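Local coordinates for hypothetical protein (Parabacteroides merdae, PDB 4OO3), which is a putative oxidoreductase of unestablished substrate that probably binds a nicotinamide cofactor through its Rossmann-fold domain, at residues Q339-V344 with V382-I387; E154-L159 with K390-H395; D315-V320 with L328-G333. All blocks are in the same frame, centred on the assembly; numbering follows the deposited sequence. Where two conformers were deposited one is given.

Contact 1: Q339-V344 with V382-I387; sequences QPELFV and VWQVEI
Q384 and F343 face each other as an antiparallel non-hydrogen-bonded pair, their CA atoms 4.4 Å apart, and the extended glutamine chain meets F343 along its length and E341 at its tip. Its CB lies 3.5 Å from CE2 of F343. With CG anti to the backbone N (chi1 178°), the chain runs on across the ring, and CG makes an off-centre CH-pi contact with it. The amide follows, its plane turned 51° from that of the ring, and OE1 comes within 3.4 Å of F343 CE2. At the tip, NE2 gives E341 OE1 a weak, bent hydrogen bond of 3.2 Å. A water fills out this corner's bonding: it donates to E341 OE1 and to V385 O and accepts from L342 N, standing between two backbone groups that do not bond directly.

Further along, direct backbone bonds take over. V385 N binds L342 O, while V344 and W383 exchange a reciprocal pair, V344 N to W383 O at 2.7 Å and W383 N to V344 O at 2.8 Å, both nearly straight. The side chains of L342 and V385 lie side by side, pointing the same way, with L342 CG 3.9 Å from V385 CG2. Such a ladder, with a water inserted where the strands part, joins strands 341-346 and 382-386 as antiparallel neighbours in the large mixed sheet of the C-terminal domain.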
loop_
_atom_site.group_PDB
_atom_site.type_symbol
_atom_site.label_atom_id
_atom_site.label_comp_id
_atom_site.label_asym_id
_atom_site.label_seq_id
_atom_site.Cartn_x
_atom_site.Cartn_y
_atom_site.Cartn_z
ATOM N N GLN A 339 17.072 6.352 0.680
ATOM C CA GLN A 339 16.140 6.960 1.617
ATOM C C GLN A 339 15.504 8.161 0.917
ATOM O O GLN A 339 16.221 9.013 0.395
ATOM C CB GLN A 339 16.868 7.417 2.883
ATOM C CG GLN A 339 16.184 8.568 3.602
ATOM C CD GLN A 339 16.695 8.777 5.007
ATOM O OE1 GLN A 339 17.370 9.766 5.293
ATOM N NE2 GLN A 339 16.372 7.851 5.895
ATOM N N PRO A 340 14.162 8.243 0.909
ATOM C CA PRO A 340 13.504 9.315 0.146
ATOM C C PRO A 340 13.851 10.723 0.639
ATOM O O PRO A 340 13.868 10.967 1.849
ATOM C CB PRO A 340 12.005 9.019 0.321
ATOM C CG PRO A 340 11.903 8.158 1.528
ATOM C CD PRO A 340 13.190 7.388 1.618
ATOM N N GLU A 341 14.154 11.615 -0.302
ATOM C CA GLU A 341 14.422 13.014 -0.009
ATOM C C GLU A 341 13.528 13.864 -0.890
ATOM O O GLU A 341 13.317 13.541 -2.060
ATOM C CB GLU A 341 15.890 13.375 -0.281
ATOM C CG GLU A 341 16.920 12.627 0.561
ATOM C CD GLU A 341 16.811 12.885 2.059
ATOM O OE1 GLU A 341 16.149 13.864 2.466
ATOM O OE2 GLU A 341 17.392 12.099 2.839
ATOM N N LEU A 342 13.016 14.953 -0.319
ATOM C CA LEU A 342 12.066 15.838 -0.989
ATOM C C LEU A 342 12.757 17.123 -1.447
ATOM O O LEU A 342 13.577 17.683 -0.719
ATOM C CB LEU A 342 10.910 16.165 -0.033
ATOM C CG LEU A 342 9.812 17.141 -0.477
ATOM C CD1 LEU A 342 9.116 16.710 -1.761
ATOM C CD2 LEU A 342 8.805 17.294 0.656
ATOM N N PHE A 343 12.424 17.575 -2.658
ATOM C CA PHE A 343 12.958 18.819 -3.210
ATOM C C PHE A 343 11.856 19.743 -3.736
ATOM O O PHE A 343 10.834 19.282 -4.240
ATOM C CB PHE A 343 13.949 18.514 -4.340
ATOM C CG PHE A 343 15.158 17.736 -3.897
ATOM C CD1 PHE A 343 15.104 16.359 -3.773
ATOM C CD2 PHE A 343 16.351 18.385 -3.608
ATOM C CE1 PHE A 343 16.210 15.641 -3.358
ATOM C CE2 PHE A 343 17.468 17.671 -3.198
ATOM C CZ PHE A 343 17.397 16.297 -3.075
ATOM N N VAL A 344 12.084 21.049 -3.608
ATOM C CA VAL A 344 11.243 22.081 -4.209
ATOM C C VAL A 344 12.022 22.718 -5.353
ATOM O O VAL A 344 13.107 23.256 -5.143
ATOM C CB VAL A 344 10.894 23.189 -3.192
ATOM C CG1 VAL A 344 10.102 24.313 -3.861
ATOM C CG2 VAL A 344 10.132 22.609 -2.008
ATOM N N VAL A 382 16.336 25.461 -6.667
ATOM C CA VAL A 382 16.184 24.095 -6.146
ATOM C C VAL A 382 16.548 24.006 -4.656
ATOM O O VAL A 382 17.705 24.213 -4.280
ATOM C CB VAL A 382 17.049 23.085 -6.925
ATOM C CG1 VAL A 382 16.751 21.664 -6.457
ATOM C CG2 VAL A 382 16.812 23.216 -8.425
ATOM N N TRP A 383 15.554 23.682 -3.824
ATOM C CA TRP A 383 15.730 23.549 -2.373
ATOM C C TRP A 383 15.394 22.143 -1.897
ATOM O O TRP A 383 14.326 21.617 -2.213
ATOM C CB TRP A 383 14.819 24.526 -1.629
ATOM C CG TRP A 383 15.196 25.963 -1.795
ATOM C CD1 TRP A 383 15.945 26.717 -0.941
ATOM C CD2 TRP A 383 14.838 26.819 -2.881
ATOM N NE1 TRP A 383 16.078 27.992 -1.429
ATOM C CE2 TRP A 383 15.409 28.082 -2.621
ATOM C CE3 TRP A 383 14.090 26.643 -4.052
ATOM C CZ2 TRP A 383 15.253 29.167 -3.488
ATOM C CZ3 TRP A 383 13.938 27.727 -4.918
ATOM C CH2 TRP A 383 14.517 28.971 -4.628
ATOM N N GLN A 384 16.297 21.541 -1.130
ATOM C CA GLN A 384 16.003 20.287 -0.455
ATOM C C GLN A 384 15.302 20.562 0.873
ATOM O O GLN A 384 15.690 21.469 1.602
ATOM C CB GLN A 384 17.281 19.498 -0.188
ATOM C CG GLN A 384 17.027 18.196 0.561
ATOM C CD GLN A 384 18.170 17.210 0.459
ATOM O OE1 GLN A 384 19.140 17.427 -0.269
ATOM N NE2 GLN A 384 18.059 16.108 1.194
ATOM N N VAL A 385 14.290 19.758 1.185
ATOM C CA VAL A 385 13.603 19.836 2.469
ATOM C C VAL A 385 14.340 18.978 3.485
ATOM O O VAL A 385 14.239 17.761 3.469
ATOM C CB VAL A 385 12.135 19.374 2.373
ATOM C CG1 VAL A 385 11.437 19.495 3.727
ATOM C CG2 VAL A 385 11.385 20.186 1.323
ATOM N N GLU A 386 15.082 19.631 4.369
ATOM C CA GLU A 386 15.830 18.959 5.419
ATOM C C GLU A 386 14.850 18.368 6.435
ATOM O O GLU A 386 14.066 19.088 7.031
ATOM C CB GLU A 386 16.764 19.969 6.094
ATOM C CG GLU A 386 17.877 19.375 6.945
ATOM C CD GLU A 386 18.675 20.439 7.695
ATOM O OE1 GLU A 386 18.456 21.651 7.466
ATOM O OE2 GLU A 386 19.526 20.064 8.527
ATOM N N ILE A 387 14.905 17.054 6.620
ATOM C CA ILE A 387 14.002 16.342 7.518
ATOM C C ILE A 387 14.804 15.666 8.625
ATOM O O ILE A 387 15.653 14.825 8.336
ATOM C CB ILE A 387 13.223 15.257 6.755
ATOM C CG1 ILE A 387 12.388 15.886 5.636
ATOM C CG2 ILE A 387 12.319 14.469 7.700
ATOM C CD1 ILE A 387 12.031 14.923 4.524
HETATM O O HOH W 1 14.011 15.473 2.035
#

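Contact 2: E154-L159 with K390-H395; sequences EITTML and KYRVGH
I155 and Y391 cross obliquely, the isoleucine touching the CB and CD1 end of the tyrosine and not its phenolic end. I155 CG1 sits 3.7 Å from Y391 CB; as CG1 is anti to the backbone N (chi1 -175°), it carries CD1 on to Y391 CD1, also at 3.7 Å. The hydroxyl leads elsewhere, to a hydrogen bond with P371 O. The other branch of I155 serves a second partner: CG2 lies over one face of the R392 guanidinium, the two side chains at about a right angle, and T156 CG2 approaches NH1 obliquely. With an alanine in the isoleucine's place, a gap would probably open against Y391 CB and CD1, and the guanidinium face would lose its apolar neighbour.

R392 NH1 binds P340 O and gives a water a bond of 3.0 Å; that water in turn donates to E154 OE2. This oxygen stands well out of the guanidinium plane and no N-H points at it, so the attraction is probably only electrostatic. A second water links I155 N to Y391 O. E154, just before the helix, caps it: OE1 accepts from T156 OG1 at 2.6 Å and from T157 N, while OE2 takes T156 N. This is a side-chain N-cap, here opening helix 155-164 against the loop that leads into helix 395-412.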
loop_
_atom_site.group_PDB
_atom_site.type_symbol
_atom_site.label_atom_id
_atom_site.label_comp_id
_atom_site.label_asym_id
_atom_site.label_seq_id
_atom_site.Cartn_x
_atom_site.Cartn_y
_atom_site.Cartn_z
ATOM N N GLU A 154 4.283 8.111 5.696
ATOM C CA GLU A 154 5.696 8.332 5.455
ATOM C C GLU A 154 5.961 9.832 5.306
ATOM O O GLU A 154 5.180 10.559 4.688
ATOM C CB GLU A 154 6.141 7.540 4.225
ATOM C CG GLU A 154 7.621 7.635 3.912
ATOM C CD GLU A 154 7.970 8.920 3.190
ATOM O OE1 GLU A 154 7.202 9.309 2.276
ATOM O OE2 GLU A 154 8.996 9.550 3.549
ATOM N N ILE A 155 7.071 10.283 5.881
ATOM C CA ILE A 155 7.317 11.713 6.102
ATOM C C ILE A 155 7.417 12.569 4.829
ATOM O O ILE A 155 6.824 13.644 4.781
ATOM C CB ILE A 155 8.543 11.942 7.038
ATOM C CG1 ILE A 155 8.730 13.429 7.367
ATOM C CG2 ILE A 155 9.818 11.371 6.432
ATOM C CD1 ILE A 155 7.539 14.076 8.040
ATOM N N THR A 156 8.153 12.115 3.809
ATOM C CA THR A 156 8.271 12.897 2.567
ATOM C C THR A 156 6.920 13.048 1.886
ATOM O O THR A 156 6.604 14.110 1.353
ATOM C CB THR A 156 9.287 12.319 1.555
ATOM O OG1 THR A 156 8.891 11.001 1.143
ATOM C CG2 THR A 156 10.693 12.287 2.151
ATOM N N THR A 157 6.123 11.986 1.916
ATOM C CA THR A 157 4.767 12.036 1.390
ATOM C C THR A 157 3.931 13.089 2.118
ATOM O O THR A 157 3.239 13.881 1.474
ATOM C CB THR A 157 4.098 10.649 1.449
ATOM O OG1 THR A 157 4.520 9.886 0.317
ATOM C CG2 THR A 157 2.582 10.745 1.433
HETATM N N MSE A 158 4.023 13.115 3.447
HETATM C CA MSE A 158 3.245 14.059 4.247
HETATM C C MSE A 158 3.669 15.468 3.951
HETATM O O MSE A 158 2.834 16.372 3.931
HETATM C CB MSE A 158 3.376 13.792 5.748
HETATM C CG MSE A 158 2.672 12.492 6.107
HETATM SE SE MSE A 158 3.001 12.031 7.991
HETATM C CE MSE A 158 1.662 13.238 8.766
ATOM N N LEU A 159 4.960 15.678 3.713
ATOM C CA LEU A 159 5.454 17.030 3.426
ATOM C C LEU A 159 5.073 17.473 2.016
ATOM O O LEU A 159 4.814 18.649 1.773
ATOM C CB LEU A 159 6.969 17.119 3.651
ATOM C CG LEU A 159 7.385 17.050 5.122
ATOM C CD1 LEU A 159 8.885 16.869 5.282
ATOM C CD2 LEU A 159 6.924 18.291 5.868
ATOM N N LYS A 390 14.472 11.751 13.283
ATOM C CA LYS A 390 13.392 11.234 14.132
ATOM C C LYS A 390 12.107 10.918 13.358
ATOM O O LYS A 390 11.357 10.034 13.758
ATOM C CB LYS A 390 13.085 12.187 15.300
ATOM C CG LYS A 390 12.865 13.643 14.903
ATOM C CD LYS A 390 11.802 14.327 15.759
ATOM C CE LYS A 390 10.394 13.958 15.296
ATOM N NZ LYS A 390 9.314 14.624 16.080
ATOM N N TYR A 391 11.865 11.625 12.253
ATOM C CA TYR A 391 10.699 11.363 11.407
ATOM C C TYR A 391 10.812 10.084 10.558
ATOM O O TYR A 391 9.816 9.643 9.985
ATOM C CB TYR A 391 10.430 12.540 10.477
ATOM C CG TYR A 391 9.974 13.797 11.172
ATOM C CD1 TYR A 391 8.653 13.950 11.580
ATOM C CD2 TYR A 391 10.861 14.847 11.407
ATOM C CE1 TYR A 391 8.228 15.110 12.207
ATOM C CE2 TYR A 391 10.443 16.010 12.032
ATOM C CZ TYR A 391 9.126 16.136 12.430
ATOM O OH TYR A 391 8.711 17.286 13.060
ATOM N N ARG A 392 12.008 9.500 10.467
ATOM C CA ARG A 392 12.214 8.273 9.691
ATOM C C ARG A 392 11.814 7.068 10.526
ATOM O O ARG A 392 12.637 6.227 10.861
ATOM C CB ARG A 392 13.674 8.148 9.242
ATOM C CG ARG A 392 14.201 9.349 8.469
ATOM C CD ARG A 392 13.457 9.557 7.161
ATOM N NE ARG A 392 14.014 10.674 6.407
ATOM C CZ ARG A 392 13.824 10.890 5.109
ATOM N NH1 ARG A 392 13.085 10.057 4.374
ATOM N NH2 ARG A 392 14.390 11.949 4.535
ATOM N N VAL A 393 10.528 6.986 10.834
ATOM C CA VAL A 393 10.020 5.991 11.768
ATOM C C VAL A 393 9.941 4.585 11.190
ATOM O O VAL A 393 9.834 3.628 11.949
ATOM C CB VAL A 393 8.635 6.388 12.334
ATOM C CG1 VAL A 393 8.765 7.604 13.245
ATOM C CG2 VAL A 393 7.617 6.639 11.223
ATOM N N GLY A 394 9.973 4.460 9.863
ATOM C CA GLY A 394 10.030 3.144 9.210
ATOM C C GLY A 394 8.679 2.512 8.916
ATOM O O GLY A 394 7.634 2.958 9.410
ATOM N N HIS A 395 8.710 1.448 8.123
ATOM C CA HIS A 395 7.487 0.808 7.623
ATOM C C HIS A 395 6.528 0.277 8.697
ATOM O O HIS A 395 5.315 0.486 8.615
ATOM C CB HIS A 395 7.837 -0.344 6.685
ATOM C CG HIS A 395 6.636 -1.077 6.186
ATOM N ND1 HIS A 395 5.716 -0.498 5.343
ATOM C CD2 HIS A 395 6.178 -2.322 6.448
ATOM C CE1 HIS A 395 4.750 -1.359 5.091
ATOM N NE2 HIS A 395 5.011 -2.477 5.741
HETATM O O HOH W 2 10.845 8.165 4.954
HETATM O O HOH W 3 8.373 8.443 7.740
#

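Contact 3: D315-V320 with L328-G333; sequences DTHFSV and LVIRQG
The amide of Q332 reaches across to D315, the residue just before strand 316-322, where NE2 donates to the backbone O of D315 at 2.9 Å. The oxygen lies almost in the amide plane, but the donor approaches from above the carbonyl plane of D315. An extended chain, with CG anti to the backbone N (chi1 -177°), delivers the amide to this place and brings Q332 CB within 3.3 Å of H317 O on the way. Q332 O is gripped as well: H317 N donates to it at 3.0 Å, and T316 CA adds a CA-H...O contact. The return bond, from Q332 N to H317 O, is strongly bent and weak.

The pattern is that of a beta hairpin of strands 316-322 and 326-332; the segments 316-320 and 328-332 run nearly antiparallel, at 173°. S319 and I330 form a second hydrogen-bonded pair, in which I330 N meets S319 O at 3.0 Å. Between the two hydrogen-bonded pairs F318 stands opposite R331, and beyond them V320 opposite V329.

On the face of H317, S319, I330 and Q332, packing is tight at one point: S319 OG lies 3.2 Å from I330 CG1. H317 CD2, at the ring edge, lies 4.1 Å from I330 CG2, while ND1 of the same ring bonds with S187 OG on strand 183-190. On the other face V320 and V329 lie side by side, with CG1 of V320 4.1 Å from CG2 of V329. V329 CG1 also sits over the centre of the R331 guanidinium, whose NH2 forms a salt bridge with E345.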
loop_
_atom_site.group_PDB
_atom_site.type_symbol
_atom_site.label_atom_id
_atom_site.label_comp_id
_atom_site.label_asym_id
_atom_site.label_seq_id
_atom_site.Cartn_x
_atom_site.Cartn_y
_atom_site.Cartn_z
ATOM N N ASP A 315 15.864 -0.564 -3.188
ATOM C CA ASP A 315 14.626 -0.136 -3.819
ATOM C C ASP A 315 14.699 1.351 -4.121
ATOM O O ASP A 315 15.120 2.135 -3.275
ATOM C CB ASP A 315 13.437 -0.419 -2.904
ATOM C CG ASP A 315 13.226 -1.900 -2.664
ATOM O OD1 ASP A 315 13.886 -2.737 -3.317
ATOM O OD2 ASP A 315 12.391 -2.238 -1.813
ATOM N N THR A 316 14.298 1.732 -5.331
ATOM C CA THR A 316 14.339 3.129 -5.749
ATOM C C THR A 316 12.939 3.712 -5.933
ATOM O O THR A 316 11.962 2.982 -6.126
ATOM C CB THR A 316 15.155 3.310 -7.048
ATOM O OG1 THR A 316 14.507 2.650 -8.140
ATOM C CG2 THR A 316 16.554 2.738 -6.878
ATOM N N HIS A 317 12.855 5.038 -5.858
ATOM C CA HIS A 317 11.611 5.756 -6.131
ATOM C C HIS A 317 11.887 7.182 -6.588
ATOM O O HIS A 317 12.736 7.872 -6.021
ATOM C CB HIS A 317 10.696 5.784 -4.902
ATOM C CG HIS A 317 9.362 6.423 -5.158
ATOM N ND1 HIS A 317 8.299 5.734 -5.696
ATOM C CD2 HIS A 317 8.929 7.691 -4.967
ATOM C CE1 HIS A 317 7.265 6.547 -5.820
ATOM N NE2 HIS A 317 7.622 7.740 -5.386
ATOM N N PHE A 318 11.178 7.595 -7.632
ATOM C CA PHE A 318 11.241 8.966 -8.147
ATOM C C PHE A 318 9.834 9.430 -8.432
ATOM O O PHE A 318 9.036 8.678 -8.991
ATOM C CB PHE A 318 12.059 9.053 -9.441
ATOM C CG PHE A 318 11.855 10.342 -10.216
ATOM C CD1 PHE A 318 12.509 11.506 -9.844
ATOM C CD2 PHE A 318 11.012 10.383 -11.320
ATOM C CE1 PHE A 318 12.330 12.680 -10.551
ATOM C CE2 PHE A 318 10.827 11.554 -12.029
ATOM C CZ PHE A 318 11.493 12.702 -11.645
ATOM N N SER A 319 9.529 10.667 -8.047
ATOM C CA SER A 319 8.225 11.249 -8.326
ATOM C C SER A 319 8.292 12.752 -8.526
ATOM O O SER A 319 9.182 13.434 -7.993
ATOM C CB SER A 319 7.237 10.927 -7.206
ATOM O OG SER A 319 7.596 11.571 -5.999
ATOM N N VAL A 320 7.336 13.256 -9.299
ATOM C CA VAL A 320 7.177 14.685 -9.519
ATOM C C VAL A 320 5.700 15.021 -9.429
ATOM O O VAL A 320 4.858 14.263 -9.910
ATOM C CB VAL A 320 7.652 15.112 -10.919
ATOM C CG1 VAL A 320 7.804 16.624 -10.989
ATOM C CG2 VAL A 320 8.957 14.430 -11.275
ATOM N N LEU A 328 7.418 19.648 -6.991
ATOM C CA LEU A 328 7.824 18.943 -5.772
ATOM C C LEU A 328 8.330 17.561 -6.172
ATOM O O LEU A 328 7.611 16.796 -6.808
ATOM C CB LEU A 328 6.654 18.811 -4.802
ATOM C CG LEU A 328 5.988 20.120 -4.403
ATOM C CD1 LEU A 328 4.755 19.830 -3.560
ATOM C CD2 LEU A 328 6.966 21.015 -3.661
ATOM N N VAL A 329 9.559 17.246 -5.784
ATOM C CA VAL A 329 10.277 16.097 -6.335
ATOM C C VAL A 329 10.809 15.214 -5.217
ATOM O O VAL A 329 11.463 15.702 -4.297
ATOM C CB VAL A 329 11.463 16.566 -7.219
ATOM C CG1 VAL A 329 12.317 15.386 -7.688
ATOM C CG2 VAL A 329 10.948 17.363 -8.408
ATOM N N ILE A 330 10.519 13.918 -5.307
ATOM C CA ILE A 330 11.131 12.924 -4.441
ATOM C C ILE A 330 12.216 12.219 -5.235
ATOM O O ILE A 330 11.981 11.791 -6.364
ATOM C CB ILE A 330 10.145 11.837 -3.988
ATOM C CG1 ILE A 330 8.931 12.442 -3.279
ATOM C CG2 ILE A 330 10.845 10.837 -3.079
ATOM C CD1 ILE A 330 9.245 13.063 -1.942
ATOM N N ARG A 331 13.400 12.113 -4.639
ATOM C CA ARG A 331 14.446 11.239 -5.144
ATOM C C ARG A 331 14.774 10.213 -4.079
ATOM O O ARG A 331 14.868 10.539 -2.889
ATOM C CB ARG A 331 15.693 12.027 -5.503
ATOM C CG ARG A 331 15.507 12.965 -6.684
ATOM C CD ARG A 331 16.714 13.871 -6.848
ATOM N NE ARG A 331 16.307 15.216 -7.234
ATOM C CZ ARG A 331 15.950 15.578 -8.461
ATOM N NH1 ARG A 331 15.945 14.698 -9.455
ATOM N NH2 ARG A 331 15.593 16.831 -8.694
ATOM N N GLN A 332 14.916 8.966 -4.518
ATOM C CA GLN A 332 15.294 7.864 -3.649
ATOM C C GLN A 332 16.133 6.882 -4.462
ATOM O O GLN A 332 15.632 5.885 -4.978
ATOM C CB GLN A 332 14.055 7.191 -3.074
ATOM C CG GLN A 332 14.368 6.079 -2.096
ATOM C CD GLN A 332 13.157 5.239 -1.791
ATOM O OE1 GLN A 332 12.176 5.730 -1.235
ATOM N NE2 GLN A 332 13.212 3.962 -2.159
ATOM N N GLY A 333 17.412 7.204 -4.591
ATOM C CA GLY A 333 18.352 6.398 -5.352
ATOM C C GLY A 333 19.647 6.263 -4.591
ATOM O O GLY A 333 19.690 6.531 -3.388
#

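Overall arrangement
Contacts 1 and 3 belong to the same mixed sheet and meet where strands 326-332 and 341-346 run as neighbours: F343 N bonds V329 O and E341 N bonds R331 O. Both are ladders of backbone bonds, each burying about 490 Å². Contact 2, at 200 Å², has no direct hydrogen bond between its segments and relies on side-chain packing and waters. It joins helix 155-164 to the 390-395 loop, and the same helix packs on the sheet, L159 on L342 and T156 on I330. All three are partly buried; contact 1 has its centre furthest from the chain's centre, about 23 Å against 15 and 17 Å for contacts 2 and 3. R392 bridges contacts 1 and 2, its pairing with E341 long and weak.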